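Local coordinates for protein E (Haemophilus influenzae, PDB 3ZH5) that acts as a multifunctional surface adhesin that binds host epithelial cells and the host proteins vitronectin, laminin and plasminogen, aiding serum resistance and immune evasion, at residues 98-101 and 102-105; 115-118 and 119-123. One frame throughout, in Å; residues are numbered along the deposited sequence.

Interaction 1: residues 98-101 and 102-105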
# COMPACT_ATOMS: atom_id res chain seq x y z
N ALA A 98 -2.46 1.81 14.90
CA ALA A 98 -1.50 2.69 15.54
C ALA A 98 -0.77 3.43 14.45
O ALA A 98 -0.84 3.06 13.29
CB ALA A 98 -0.53 1.92 16.40
N ALA A 99 -0.09 4.50 14.83
CA ALA A 99 0.59 5.31 13.84
C ALA A 99 1.69 6.11 14.50
O ALA A 99 1.60 6.44 15.68
CB ALA A 99 -0.41 6.25 13.17
N PRO A 100 2.74 6.44 13.73
CA PRO A 100 3.79 7.35 14.20
C PRO A 100 3.29 8.77 14.41
O PRO A 100 2.36 9.19 13.72
CB PRO A 100 4.81 7.35 13.05
CG PRO A 100 4.17 6.57 11.90
CD PRO A 100 2.79 6.19 12.28
N LYS A 101 3.91 9.50 15.34
CA LYS A 101 3.58 10.92 15.57
C LYS A 101 3.83 11.72 14.30
O LYS A 101 2.93 12.36 13.76
CB LYS A 101 4.41 11.49 16.72
CG LYS A 101 3.98 10.99 18.10
CD LYS A 101 5.11 11.03 19.14
CE LYS A 101 6.13 9.91 18.90
NZ LYS A 101 7.07 9.71 20.05
N LYS A 102 5.07 11.68 13.80
CA LYS A 102 5.38 12.34 12.54
C LYS A 102 5.29 11.36 11.38
O LYS A 102 5.84 10.26 11.42
CB LYS A 102 6.77 13.00 12.59
CG LYS A 102 6.98 14.09 11.53
CD LYS A 102 7.77 15.25 12.10
CE LYS A 102 8.13 16.27 11.03
NZ LYS A 102 8.95 17.39 11.61
N GLN A 103 4.54 11.75 10.37
CA GLN A 103 4.44 10.95 9.16
C GLN A 103 5.53 11.43 8.23
O GLN A 103 5.67 12.63 7.97
CB GLN A 103 3.06 11.13 8.53
CG GLN A 103 1.92 10.52 9.34
CD GLN A 103 1.84 9.02 9.18
OE1 GLN A 103 2.44 8.48 8.27
NE2 GLN A 103 1.12 8.35 10.07
N LYS A 104 6.32 10.49 7.75
CA LYS A 104 7.40 10.80 6.83
C LYS A 104 6.87 10.67 5.44
O LYS A 104 6.32 9.64 5.08
CB LYS A 104 8.58 9.86 7.04
CG LYS A 104 9.58 10.38 8.07
CD LYS A 104 10.22 11.68 7.56
CE LYS A 104 10.08 12.82 8.57
NZ LYS A 104 11.05 12.71 9.71
N LYS A 105 6.99 11.74 4.67
CA LYS A 105 6.37 11.81 3.36
C LYS A 105 7.50 11.94 2.34
O LYS A 105 8.59 12.45 2.64
CB LYS A 105 5.34 13.02 3.23
CG LYS A 105 4.20 13.00 4.22
CD LYS A 105 3.53 14.45 4.37
CE LYS A 105 2.56 14.55 5.55
NZ LYS A 105 1.60 13.33 5.51
O HOH W 1 2.78 14.01 10.85

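Interaction 2: residues 115-118 and 119-123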
# COMPACT_ATOMS: atom_id res chain seq x y z
N THR A 115 8.43 -3.15 -7.25
CA THR A 115 7.10 -3.57 -6.82
C THR A 115 6.11 -2.47 -7.09
O THR A 115 4.96 -2.70 -7.53
CB THR A 115 7.02 -3.96 -5.33
OG1 THR A 115 7.90 -5.07 -5.07
CG2 THR A 115 5.61 -4.36 -4.99
N LEU A 116 6.51 -1.24 -6.81
CA LEU A 116 5.52 -0.18 -6.93
C LEU A 116 5.30 0.21 -8.39
O LEU A 116 4.21 0.70 -8.75
CB LEU A 116 5.91 0.99 -6.04
CG LEU A 116 5.50 0.67 -4.60
CD1 LEU A 116 5.98 1.74 -3.61
CD2 LEU A 116 4.01 0.57 -4.55
N TYR A 117 6.28 -0.02 -9.25
CA TYR A 117 6.08 0.22 -10.66
C TYR A 117 4.99 -0.70 -11.19
O TYR A 117 4.17 -0.24 -11.98
CB TYR A 117 7.38 -0.03 -11.41
CG TYR A 117 7.37 0.30 -12.88
CD1 TYR A 117 6.96 -0.64 -13.83
CD2 TYR A 117 7.84 1.53 -13.34
CE1 TYR A 117 7.00 -0.35 -15.18
CE2 TYR A 117 7.87 1.83 -14.70
CZ TYR A 117 7.45 0.89 -15.61
OH TYR A 117 7.49 1.17 -16.96
N ASN A 118 4.97 -1.97 -10.77
CA ASN A 118 3.88 -2.90 -11.16
C ASN A 118 2.53 -2.39 -10.74
O ASN A 118 1.52 -2.49 -11.49
CB ASN A 118 4.16 -4.32 -10.57
CG ASN A 118 3.11 -5.38 -10.98
OD1 ASN A 118 2.52 -6.04 -10.10
ND2 ASN A 118 2.91 -5.59 -12.30
N ALA A 119 2.48 -1.79 -9.55
CA ALA A 119 1.26 -1.21 -9.07
C ALA A 119 0.80 -0.11 -10.02
O ALA A 119 -0.36 -0.07 -10.39
CB ALA A 119 1.39 -0.65 -7.67
N ALA A 120 1.72 0.75 -10.43
CA ALA A 120 1.38 1.87 -11.30
C ALA A 120 0.93 1.40 -12.70
O ALA A 120 -0.03 1.93 -13.27
CB ALA A 120 2.52 2.84 -11.39
N GLN A 121 1.59 0.38 -13.24
CA GLN A 121 1.15 -0.18 -14.53
C GLN A 121 -0.27 -0.68 -14.42
O GLN A 121 -1.08 -0.48 -15.34
CB GLN A 121 2.06 -1.36 -14.96
CG GLN A 121 3.49 -0.93 -15.07
CD GLN A 121 3.95 -0.82 -16.51
OE1 GLN A 121 4.53 -1.78 -17.07
NE2 GLN A 121 3.72 0.34 -17.12
N ILE A 122 -0.59 -1.35 -13.32
CA ILE A 122 -1.93 -1.90 -13.17
C ILE A 122 -2.94 -0.80 -12.95
O ILE A 122 -4.00 -0.79 -13.57
CB ILE A 122 -1.99 -2.84 -12.00
CG1 ILE A 122 -1.10 -4.07 -12.32
CG2 ILE A 122 -3.43 -3.33 -11.75
CD1 ILE A 122 -0.97 -5.10 -11.19
N ILE A 123 -2.61 0.13 -12.05
CA ILE A 123 -3.59 1.17 -11.73
C ILE A 123 -3.84 2.03 -12.95
O ILE A 123 -5.01 2.30 -13.31
CB ILE A 123 -3.17 2.03 -10.55
CG1 ILE A 123 -3.44 1.29 -9.26
CG2 ILE A 123 -4.03 3.35 -10.50
CD1 ILE A 123 -2.64 1.85 -8.13

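Interaction 1: residues 98-101 and 102-105
Pro100 and Gln103 meet where the chain bends between two strands: Gln103 NE2 lies 3.5 Å from Pro100 CD and 4.0 Å from CG of the same ring. The two side chains cross at about a right angle, the amide end reaching the ring while the methyl CB of Ala99 lies 4.0 Å from Gln103 NE2. No direct hydrogen bond joins the two sides, so the touch is van der Waals contact between small apolar groups and an amide whose polar needs are met by others. Gln103 carries its CG beside the backbone N (chi1 -69°) and bends again at chi2 (-78°), two bends that turn the amide back to the CD corner of Pro100. A water bridges the backbone across the bend: it accepts from Gln103 N at 2.9 Å and gives a weak bond to Lys101 O. Proline, with its restricted phi, suits the entry to such a bend, and the long lysines Lys101 and Lys102 suit its exposed crest. Further out, Gln103 OE1 takes a hydrogen bond from the backbone N of Thr85, and Gln103 and Ala99 both touch Arg84. This is a surface loop joining strands 97-98 and 106-109, both of which pair antiparallel with strand 79-88.

Interaction 2: residues 115-118 and 119-123
The first turns of helix 115-128 bring Tyr117 against Gln121 and Asn118 against Ile122, a local i to i+4 contact on a helix that packs against the antiparallel sheet. Successive backbone bonds hold it: Ala120 N to Leu116 O, Ile122 N to Asn118 O, and Gln121 N to Tyr117 O at 2.9 Å, with a weak, longer one from Ala119 N to Thr115 O. Side chains four residues apart add to this. Tyr117 CE1 lies 3.4 Å from Gln121 CD, the ring and amide planes being 47° apart, so the glutamine lies obliquely beside the ring. With CG anti to the backbone N (chi1 -175°), the tyrosine stands out from the helix with a lean toward its C-terminal end, which brings the CE1 side of the ring to that amide, whose NE2 is hydrogen-bonded to Tyr78 OH; the rings of Tyr117 and Tyr78 also meet. One residue on, the amide of Asn118 borders Ile122, its OD1 3.8 Å from CD1 of the isoleucine. That OD1 accepts from Val20 N, while ND2 bonds a glycerol, probably from the crystallisation liquor. Leu116 CD2 makes an apolar contact with Ala119 CB at 4.3 Å. Alanine suits the buried places of Ala119 and Ala120, where a single methyl lets the helix come close to its neighbours. Ala119 touches Leu19 of strand 16-19 and Ile27 of strand 25-34, Ala120 packs on Leu110 and Tyr78 in loops, and Ile123 reaches Val42 and Phe44 of strand 41-50.

In the fold
Interaction 1 comes first along the chain, in the loop between strands 97-98 and 106-109; interaction 2 follows, in helix 115-128. They lie on opposite sides of the chain's centre, with their own centres about 24 Å apart and nearest atoms about 12 Å apart, so they do not touch. The antiparallel sheet relates them: the loop borders strand 79-88, while the helix packs on strands 16-19, 25-34 and 41-50. Strand 106-109 leads the chain from the one to the other. A lysine-rich, exposed loop and a partly buried helix thus occupy separate regions of a single-chain adhesin, and a disulfide between Cys75 and Cys124 ties the helix to the segment following strand 64-74.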